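Local structure of 303aa long hypothetical esterase (Sulfolobus tokodaii, 3AIN) at residues L112-Q121 against R306-R317; G163-N174 against L190-A199. The protein probably catalyses the hydrolysis of carboxylic esters, as a carboxylesterase of the hormone-sensitive-lipase-like family. The protein carries 1 engineered substitution. All coordinates share one frame; numbering follows the deposited sequence.

Interaction 1 (L112-Q121 against R306-R317)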
loop_
_atom_site.group_PDB
_atom_site.type_symbol
_atom_site.label_atom_id
_atom_site.label_comp_id
_atom_site.label_asym_id
_atom_site.label_seq_id
_atom_site.Cartn_x
_atom_site.Cartn_y
_atom_site.Cartn_z
ATOM N N LEU A 112 6.207 -3.911 17.277
ATOM C CA LEU A 112 5.251 -3.695 16.192
ATOM C C LEU A 112 4.067 -2.820 16.628
ATOM O O LEU A 112 3.670 -1.922 15.904
ATOM C CB LEU A 112 4.763 -5.036 15.634
ATOM C CG LEU A 112 3.656 -4.899 14.583
ATOM C CD1 LEU A 112 4.184 -4.123 13.345
ATOM C CD2 LEU A 112 3.153 -6.296 14.144
ATOM N N CYS A 113 3.505 -3.059 17.810
ATOM C CA CYS A 113 2.374 -2.227 18.243
ATOM C C CYS A 113 2.767 -0.767 18.476
ATOM O O CYS A 113 1.974 0.114 18.204
ATOM C CB CYS A 113 1.706 -2.800 19.498
ATOM S SG CYS A 113 0.787 -4.342 19.142
ATOM N N ARG A 114 3.986 -0.514 18.960
ATOM C CA ARG A 114 4.458 0.879 19.052
ATOM C C ARG A 114 4.539 1.522 17.672
ATOM O O ARG A 114 4.061 2.644 17.466
ATOM C CB ARG A 114 5.819 0.955 19.750
ATOM C CG ARG A 114 5.771 0.577 21.232
ATOM C CD ARG A 114 7.209 0.302 21.706
ATOM N NE ARG A 114 7.311 0.116 23.149
ATOM C CZ ARG A 114 7.566 1.101 24.007
ATOM N NH1 ARG A 114 7.695 2.350 23.572
ATOM N NH2 ARG A 114 7.625 0.849 25.304
ATOM N N ALA A 115 5.093 0.801 16.702
ATOM C CA ALA A 115 5.186 1.343 15.370
ATOM C C ALA A 115 3.820 1.619 14.737
ATOM O O ALA A 115 3.621 2.660 14.123
ATOM C CB ALA A 115 6.018 0.439 14.472
ATOM N N ILE A 116 2.868 0.701 14.924
ATOM C CA ILE A 116 1.507 0.917 14.426
ATOM C C ILE A 116 0.838 2.144 15.084
ATOM O O ILE A 116 0.152 2.943 14.425
ATOM C CB ILE A 116 0.660 -0.367 14.618
ATOM C CG1 ILE A 116 1.105 -1.439 13.612
ATOM C CG2 ILE A 116 -0.826 -0.049 14.457
ATOM C CD1 ILE A 116 0.446 -2.810 13.863
ATOM N N THR A 117 1.010 2.257 16.390
ATOM C CA THR A 117 0.442 3.362 17.151
ATOM C C THR A 117 0.931 4.687 16.587
ATOM O O THR A 117 0.144 5.598 16.346
ATOM C CB THR A 117 0.876 3.267 18.614
ATOM O OG1 THR A 117 0.300 2.092 19.190
ATOM C CG2 THR A 117 0.436 4.504 19.395
ATOM N N ASN A 118 2.235 4.794 16.377
ATOM C CA ASN A 118 2.785 6.049 15.833
ATOM C C ASN A 118 2.344 6.312 14.396
ATOM O O ASN A 118 2.135 7.463 13.990
ATOM C CB ASN A 118 4.312 6.086 15.967
ATOM C CG ASN A 118 4.768 6.262 17.407
ATOM O OD1 ASN A 118 4.048 6.838 18.232
ATOM N ND2 ASN A 118 5.884 5.633 17.750
ATOM N N SER A 119 2.218 5.246 13.614
ATOM C CA SER A 119 1.765 5.374 12.245
ATOM C C SER A 119 0.296 5.792 12.135
ATOM O O SER A 119 -0.029 6.620 11.259
ATOM C CB SER A 119 2.049 4.088 11.427
ATOM O OG SER A 119 1.719 4.296 10.051
ATOM N N CYS A 120 -0.598 5.131 12.898
ATOM C CA CYS A 120 -2.057 5.450 12.854
ATOM C C CYS A 120 -2.448 6.658 13.693
ATOM O O CYS A 120 -3.576 7.118 13.579
ATOM C CB CYS A 120 -3.007 4.280 13.226
ATOM S SG CYS A 120 -2.854 3.496 14.885
ATOM N N GLN A 121 -1.540 7.109 14.549
ATOM C CA GLN A 121 -1.849 8.146 15.553
ATOM C C GLN A 121 -3.147 7.842 16.271
ATOM O O GLN A 121 -4.050 8.684 16.402
ATOM C CB GLN A 121 -1.854 9.522 14.913
ATOM C CG GLN A 121 -0.497 9.797 14.291
ATOM C CD GLN A 121 -0.309 11.229 13.896
ATOM O OE1 GLN A 121 -1.213 11.841 13.334
ATOM N NE2 GLN A 121 0.925 11.705 13.998
ATOM N N ARG A 306 8.002 -1.833 6.780
ATOM C CA ARG A 306 7.831 -0.438 7.153
ATOM C C ARG A 306 6.784 0.272 6.288
ATOM O O ARG A 306 5.932 0.987 6.818
ATOM C CB ARG A 306 9.176 0.313 7.156
ATOM C CG ARG A 306 9.061 1.829 7.233
ATOM C CD ARG A 306 8.248 2.243 8.431
ATOM N NE ARG A 306 8.958 1.956 9.667
ATOM C CZ ARG A 306 8.512 2.268 10.882
ATOM N NH1 ARG A 306 7.296 2.792 11.038
ATOM N NH2 ARG A 306 9.266 1.997 11.945
ATOM N N ASP A 307 6.828 0.064 4.975
ATOM C CA ASP A 307 5.841 0.687 4.087
ATOM C C ASP A 307 4.428 0.142 4.312
ATOM O O ASP A 307 3.454 0.887 4.219
ATOM C CB ASP A 307 6.265 0.570 2.601
ATOM C CG ASP A 307 7.576 1.324 2.308
ATOM O OD1 ASP A 307 7.905 2.236 3.090
ATOM O OD2 ASP A 307 8.248 1.046 1.281
ATOM N N ALA A 308 4.307 -1.156 4.601
ATOM C CA ALA A 308 3.020 -1.722 5.018
ATOM C C ALA A 308 2.450 -1.051 6.265
ATOM O O ALA A 308 1.272 -0.701 6.307
ATOM C CB ALA A 308 3.113 -3.241 5.226
ATOM N N ILE A 309 3.311 -0.790 7.237
ATOM C CA ILE A 309 2.867 -0.098 8.437
ATOM C C ILE A 309 2.447 1.338 8.088
ATOM O O ILE A 309 1.496 1.848 8.656
ATOM C CB ILE A 309 3.939 -0.108 9.502
ATOM C CG1 ILE A 309 4.102 -1.536 10.042
ATOM C CG2 ILE A 309 3.596 0.870 10.648
ATOM C CD1 ILE A 309 5.375 -1.744 10.846
ATOM N N GLY A 310 3.144 1.976 7.149
ATOM C CA GLY A 310 2.729 3.320 6.685
ATOM C C GLY A 310 1.337 3.301 6.053
ATOM O O GLY A 310 0.531 4.214 6.289
ATOM N N LEU A 311 1.053 2.280 5.252
ATOM C CA LEU A 311 -0.276 2.128 4.616
ATOM C C LEU A 311 -1.369 1.891 5.653
ATOM O O LEU A 311 -2.467 2.469 5.561
ATOM C CB LEU A 311 -0.267 0.974 3.613
ATOM C CG LEU A 311 -1.564 0.623 2.891
ATOM C CD1 LEU A 311 -2.172 1.851 2.206
ATOM C CD2 LEU A 311 -1.343 -0.501 1.886
ATOM N N ILE A 312 -1.100 0.988 6.595
ATOM C CA ILE A 312 -2.030 0.755 7.709
ATOM C C ILE A 312 -2.339 2.071 8.453
ATOM O O ILE A 312 -3.504 2.378 8.736
ATOM C CB ILE A 312 -1.440 -0.270 8.715
ATOM C CG1 ILE A 312 -1.376 -1.644 8.053
ATOM C CG2 ILE A 312 -2.292 -0.294 10.007
ATOM C CD1 ILE A 312 -0.504 -2.662 8.796
ATOM N N GLY A 313 -1.299 2.850 8.718
ATOM C CA GLY A 313 -1.426 4.156 9.396
ATOM C C GLY A 313 -2.258 5.140 8.589
ATOM O O GLY A 313 -3.212 5.731 9.111
ATOM N N TYR A 314 -2.095 5.102 7.267
ATOM C CA TYR A 314 -2.872 5.987 6.427
ATOM C C TYR A 314 -4.365 5.646 6.440
ATOM O O TYR A 314 -5.198 6.535 6.632
ATOM C CB TYR A 314 -2.379 6.010 4.974
ATOM C CG TYR A 314 -3.369 6.750 4.095
ATOM C CD1 TYR A 314 -3.490 8.119 4.182
ATOM C CD2 TYR A 314 -4.347 6.048 3.399
ATOM C CE1 TYR A 314 -4.448 8.788 3.454
ATOM C CE2 TYR A 314 -5.348 6.693 2.736
ATOM C CZ TYR A 314 -5.390 8.068 2.751
ATOM O OH TYR A 314 -6.483 8.700 2.195
ATOM N N VAL A 315 -4.714 4.373 6.257
ATOM C CA VAL A 315 -6.133 4.024 6.184
ATOM C C VAL A 315 -6.845 4.277 7.501
ATOM O O VAL A 315 -8.011 4.655 7.512
ATOM C CB VAL A 315 -6.443 2.605 5.652
ATOM C CG1 VAL A 315 -5.812 2.428 4.256
ATOM C CG2 VAL A 315 -6.003 1.489 6.637
ATOM N N LEU A 316 -6.168 4.028 8.613
ATOM C CA LEU A 316 -6.824 4.273 9.909
ATOM C C LEU A 316 -6.930 5.768 10.225
ATOM O O LEU A 316 -7.948 6.222 10.765
ATOM C CB LEU A 316 -6.098 3.533 11.026
ATOM C CG LEU A 316 -6.274 2.007 10.961
ATOM C CD1 LEU A 316 -5.580 1.348 12.147
ATOM C CD2 LEU A 316 -7.771 1.587 10.857
ATOM N N ARG A 317 -5.924 6.544 9.853
ATOM C CA ARG A 317 -6.061 8.004 10.024
ATOM C C ARG A 317 -7.212 8.528 9.188
ATOM O O ARG A 317 -7.991 9.392 9.630
ATOM C CB ARG A 317 -4.762 8.740 9.701
ATOM C CG ARG A 317 -3.698 8.537 10.762
ATOM C CD ARG A 317 -2.442 9.368 10.496
ATOM N NE ARG A 317 -1.566 8.762 9.492
ATOM C CZ ARG A 317 -1.367 9.261 8.274
ATOM N NH1 ARG A 317 -2.007 10.358 7.892
ATOM N NH2 ARG A 317 -0.599 8.618 7.406
HETATM O O HOH W 1 5.883 4.063 13.214
#
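Ser-119 and Ile-309 join two helices that lie beside each other on one face of the central sheet of an alpha/beta hydrolase fold, their axes 7.9 Å apart and crossing at -46°. With chi1 at -174° the hydroxyl of Ser-119 is swung away from its own N and lies beside its carbonyl carbon, from where OG donates to Ile-309 O at 2.8 Å. It arrives above the carbonyl plane, and the helical donor Gly-313 N takes the same oxygen from the opposite face, so this carbonyl accepts twice. A small residue suits the neighbouring place: Gly-313 lets its CA lie 3.2 Å from Ser-119 OG, where a CB would have no room.

Around this polar centre the packing is apolar. Ile-309 is a knob in the hole formed by Leu-112, Ala-115, Ile-116 and Ser-119, its CD1 3.7 Å from Leu-112 CD1. Cys-120 sets its CB against Leu-316 CB, while its sulfur is bonded in the disulfide to Cys-122.

Polar side chains finish the two ends. Ala-115 O, which already accepts from Ser-119 N within its helix, also takes a hydrogen from a water. That water accepts in turn from Arg-306 NH1, whereas NH2 of the same guanidinium makes a salt bridge with Glu-60. On a side of helix 306-317 that does not meet helix 112-120, Asp-307 forms a salt bridge with Lys-318 of the second subunit.

At the other end helix 110-120 stops after Cys-120, and Gln-121 turns off with positive phi. Arginine fits here because its long chain, bent at chi3 (-80°), can run alongside the helix end before presenting an N-H: Arg-317 CG passes Cys-120 O, and Arg-317 NE donates to Ser-119 O at 3.2 Å, with the oxygen at the guanidinium edge, nearly in its plane.

Interaction 2 (G163-N174 against L190-A199); sequences GIAVGGDSAGGN and LKYQVLIYPA
Asp-169 OD2 is gripped by the hydroxyl of Tyr-109 and by a water that donates to it at 2.7 Å; the same water lies 2.6 Å from Tyr-197 OH, at the edge of the ring, and so links the two segments. Tyr-95 bonds the other carboxylate oxygen, while Tyr-197 OH also meets Val-296 N. These partners fix both side chains at the C-terminal ends of two adjacent parallel strands.

Along the paired backbones the bonds pass back and forth; the straightest is from Lys-191 N to Ile-164 O (178°), and the last of the ladder joins Ser-170 N to Ile-196 O at 2.8 Å. Tyr-192 N, although buried, has no partner. On one face Val-166 CG2 lies alongside Gln-193 CB at 3.8 Å, both pointing the same way; the Gln-193 amide reaches on to Pro-253 O.

Glycines flank the turn at Ser-170: in the strand, a CB on Gly-168 would strike Gly-172 O; in the helix, bare Gly-173 lets its CA come within 4.0 Å of Pro-198 CB. Between them Ser-170 adopts a strained backbone, phi 61° and psi -121°, at the start of the helix. Such a sharp strand-turn-helix, with its Gly-x-Ser-x-Gly sequence in a beta-alpha-beta unit, is consistent with the nucleophile elbow of alpha/beta hydrolases, Ser-170 probably being the nucleophile.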
loop_
_atom_site.group_PDB
_atom_site.type_symbol
_atom_site.label_atom_id
_atom_site.label_comp_id
_atom_site.label_asym_id
_atom_site.label_seq_id
_atom_site.Cartn_x
_atom_site.Cartn_y
_atom_site.Cartn_z
ATOM N N GLY A 163 -14.097 6.170 17.369
ATOM C CA GLY A 163 -14.563 4.837 16.998
ATOM C C GLY A 163 -13.501 3.748 17.134
ATOM O O GLY A 163 -12.390 4.014 17.583
ATOM N N ILE A 164 -13.915 2.500 16.907
ATOM C CA ILE A 164 -13.067 1.332 17.204
ATOM C C ILE A 164 -12.804 0.547 15.916
ATOM O O ILE A 164 -13.707 0.339 15.116
ATOM C CB ILE A 164 -13.747 0.370 18.213
ATOM C CG1 ILE A 164 -14.372 1.161 19.384
ATOM C CG2 ILE A 164 -12.758 -0.689 18.685
ATOM C CD1 ILE A 164 -13.373 1.991 20.201
ATOM N N ALA A 165 -11.570 0.071 15.744
ATOM C CA ALA A 165 -11.259 -0.821 14.633
ATOM C C ALA A 165 -10.642 -2.067 15.246
ATOM O O ALA A 165 -10.101 -1.996 16.356
ATOM C CB ALA A 165 -10.225 -0.143 13.695
ATOM N N VAL A 166 -10.566 -3.146 14.453
ATOM C CA VAL A 166 -9.778 -4.319 14.828
ATOM C C VAL A 166 -8.651 -4.550 13.823
ATOM O O VAL A 166 -8.780 -4.212 12.655
ATOM C CB VAL A 166 -10.616 -5.614 14.927
ATOM C CG1 VAL A 166 -11.597 -5.497 16.132
ATOM C CG2 VAL A 166 -11.404 -5.865 13.655
ATOM N N GLY A 167 -7.588 -5.201 14.283
ATOM C CA GLY A 167 -6.527 -5.576 13.349
ATOM C C GLY A 167 -5.728 -6.746 13.887
ATOM O O GLY A 167 -5.751 -7.042 15.087
ATOM N N GLY A 168 -4.980 -7.394 13.000
ATOM C CA GLY A 168 -4.122 -8.487 13.448
ATOM C C GLY A 168 -3.351 -9.070 12.274
ATOM O O GLY A 168 -3.763 -8.900 11.124
ATOM N N ASP A 169 -2.326 -9.869 12.590
ATOM C CA ASP A 169 -1.468 -10.493 11.556
ATOM C C ASP A 169 -1.533 -12.005 11.689
ATOM O O ASP A 169 -1.487 -12.541 12.812
ATOM C CB ASP A 169 -0.002 -10.041 11.704
ATOM C CG ASP A 169 0.598 -10.443 13.049
ATOM O OD1 ASP A 169 0.121 -9.934 14.091
ATOM O OD2 ASP A 169 1.559 -11.258 13.033
ATOM N N SER A 170 -1.644 -12.680 10.535
ATOM C CA SER A 170 -1.631 -14.151 10.519
ATOM C C SER A 170 -2.794 -14.771 11.331
ATOM O O SER A 170 -3.939 -14.436 11.072
ATOM C CB SER A 170 -0.240 -14.631 10.968
ATOM O OG SER A 170 -0.076 -16.005 10.624
ATOM N N ALA A 171 -2.529 -15.578 12.356
ATOM C CA ALA A 171 -3.590 -16.048 13.241
ATOM C C ALA A 171 -4.334 -14.858 13.872
ATOM O O ALA A 171 -5.513 -14.943 14.225
ATOM C CB ALA A 171 -2.993 -16.978 14.339
ATOM N N GLY A 172 -3.610 -13.766 14.115
ATOM C CA GLY A 172 -4.216 -12.563 14.663
ATOM C C GLY A 172 -5.207 -11.932 13.689
ATOM O O GLY A 172 -6.135 -11.238 14.101
ATOM N N GLY A 173 -4.849 -11.957 12.405
ATOM C CA GLY A 173 -5.784 -11.527 11.357
ATOM C C GLY A 173 -7.039 -12.381 11.331
ATOM O O GLY A 173 -8.151 -11.870 11.088
ATOM N N ASN A 174 -6.861 -13.687 11.492
ATOM C CA ASN A 174 -7.991 -14.576 11.687
ATOM C C ASN A 174 -8.856 -14.075 12.845
ATOM O O ASN A 174 -10.075 -13.913 12.704
ATOM C CB ASN A 174 -7.481 -16.004 11.984
ATOM C CG ASN A 174 -8.613 -16.968 12.290
ATOM O OD1 ASN A 174 -9.059 -17.735 11.409
ATOM N ND2 ASN A 174 -9.073 -16.953 13.516
ATOM N N LEU A 190 -18.159 -1.371 14.226
ATOM C CA LEU A 190 -16.746 -1.039 14.099
ATOM C C LEU A 190 -16.489 -0.181 12.860
ATOM O O LEU A 190 -17.160 -0.345 11.840
ATOM C CB LEU A 190 -15.956 -2.343 13.954
ATOM C CG LEU A 190 -16.197 -3.363 15.058
ATOM C CD1 LEU A 190 -15.414 -4.653 14.732
ATOM C CD2 LEU A 190 -15.718 -2.763 16.368
ATOM N N LYS A 191 -15.400 0.578 12.903
ATOM C CA LYS A 191 -15.055 1.499 11.824
ATOM C C LYS A 191 -14.349 0.772 10.685
ATOM O O LYS A 191 -14.440 1.202 9.541
ATOM C CB LYS A 191 -14.162 2.636 12.327
ATOM C CG LYS A 191 -14.871 3.675 13.218
ATOM C CD LYS A 191 -16.245 4.028 12.682
ATOM C CE LYS A 191 -17.006 4.890 13.692
ATOM N NZ LYS A 191 -16.854 6.332 13.373
ATOM N N TYR A 192 -13.527 -0.224 11.024
ATOM C CA TYR A 192 -12.565 -0.735 10.048
ATOM C C TYR A 192 -11.961 -2.054 10.553
ATOM O O TYR A 192 -11.970 -2.339 11.757
ATOM C CB TYR A 192 -11.455 0.309 9.858
ATOM C CG TYR A 192 -10.751 0.254 8.509
ATOM C CD1 TYR A 192 -11.297 0.884 7.388
ATOM C CD2 TYR A 192 -9.551 -0.425 8.363
ATOM C CE1 TYR A 192 -10.651 0.845 6.140
ATOM C CE2 TYR A 192 -8.917 -0.496 7.112
ATOM C CZ TYR A 192 -9.450 0.175 6.026
ATOM O OH TYR A 192 -8.827 0.119 4.778
ATOM N N GLN A 193 -11.461 -2.866 9.633
ATOM C CA GLN A 193 -10.689 -4.054 10.039
ATOM C C GLN A 193 -9.408 -4.116 9.187
ATOM O O GLN A 193 -9.458 -3.993 7.967
ATOM C CB GLN A 193 -11.528 -5.337 9.871
ATOM C CG GLN A 193 -12.120 -5.536 8.464
ATOM C CD GLN A 193 -12.997 -6.781 8.375
ATOM O OE1 GLN A 193 -12.642 -7.836 8.895
ATOM N NE2 GLN A 193 -14.184 -6.642 7.758
ATOM N N VAL A 194 -8.274 -4.297 9.851
ATOM C CA VAL A 194 -6.981 -4.404 9.149
ATOM C C VAL A 194 -6.458 -5.845 9.275
ATOM O O VAL A 194 -6.233 -6.311 10.390
ATOM C CB VAL A 194 -5.946 -3.513 9.837
ATOM C CG1 VAL A 194 -4.558 -3.699 9.168
ATOM C CG2 VAL A 194 -6.398 -2.024 9.775
ATOM N N LEU A 195 -6.465 -6.586 8.161
ATOM C CA LEU A 195 -6.155 -8.023 8.189
ATOM C C LEU A 195 -4.822 -8.212 7.470
ATOM O O LEU A 195 -4.724 -7.963 6.272
ATOM C CB LEU A 195 -7.254 -8.828 7.461
ATOM C CG LEU A 195 -8.688 -8.500 7.945
ATOM C CD1 LEU A 195 -9.680 -9.391 7.214
ATOM C CD2 LEU A 195 -8.813 -8.735 9.472
ATOM N N ILE A 196 -3.772 -8.496 8.246
ATOM C CA ILE A 196 -2.422 -8.587 7.705
ATOM C C ILE A 196 -2.073 -10.057 7.494
ATOM O O ILE A 196 -2.041 -10.818 8.455
ATOM C CB ILE A 196 -1.398 -7.994 8.709
ATOM C CG1 ILE A 196 -1.818 -6.563 9.079
ATOM C CG2 ILE A 196 0.003 -8.003 8.046
ATOM C CD1 ILE A 196 -1.030 -5.973 10.269
ATOM N N TYR A 197 -1.934 -10.443 6.223
ATOM C CA TYR A 197 -1.826 -11.857 5.815
ATOM C C TYR A 197 -2.613 -12.826 6.707
ATOM O O TYR A 197 -2.056 -13.695 7.379
ATOM C CB TYR A 197 -0.372 -12.325 5.577
ATOM C CG TYR A 197 0.719 -11.721 6.463
ATOM C CD1 TYR A 197 0.817 -12.071 7.802
ATOM C CD2 TYR A 197 1.556 -10.706 5.973
ATOM C CE1 TYR A 197 1.796 -11.503 8.617
ATOM C CE2 TYR A 197 2.503 -10.111 6.792
ATOM C CZ TYR A 197 2.571 -10.473 8.124
ATOM O OH TYR A 197 3.577 -9.938 8.930
ATOM N N PRO A 198 -3.933 -12.670 6.722
ATOM C CA PRO A 198 -4.741 -13.467 7.651
ATOM C C PRO A 198 -4.853 -14.917 7.234
ATOM O O PRO A 198 -4.844 -15.232 6.036
ATOM C CB PRO A 198 -6.123 -12.805 7.549
ATOM C CG PRO A 198 -6.153 -12.301 6.126
ATOM C CD PRO A 198 -4.752 -11.696 5.973
ATOM N N ALA A 199 -5.089 -15.770 8.223
ATOM C CA ALA A 199 -5.573 -17.123 7.978
ATOM C C ALA A 199 -7.102 -17.086 8.005
ATOM O O ALA A 199 -7.706 -16.684 8.999
ATOM C CB ALA A 199 -5.059 -18.055 9.075
HETATM O O HOH W 2 3.684 -10.786 11.392
#

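Overall arrangement
The centres of interactions 1 and 2 are 13 Å apart, and helix 303-321 connects them directly. While one side of it meets helix 112-120, Ile-312, Val-315 and Leu-316 rest on strand 192-196: Ile-312 CD1 lies 3.7 Å from Ile-196 CD1, and Val-315 CB 3.6 Å from Tyr-192 OH. Interaction 1 thus belongs to the helical layer, interaction 2 to the sheet beneath it. The probable active site belongs to interaction 2, where Ser-170 touches His-293 and a phosphate, probably from the crystallisation liquor, lies about 4 Å from the Asp-169 side chain. From interaction 1, Ile-116 comes near this elbow without touching it.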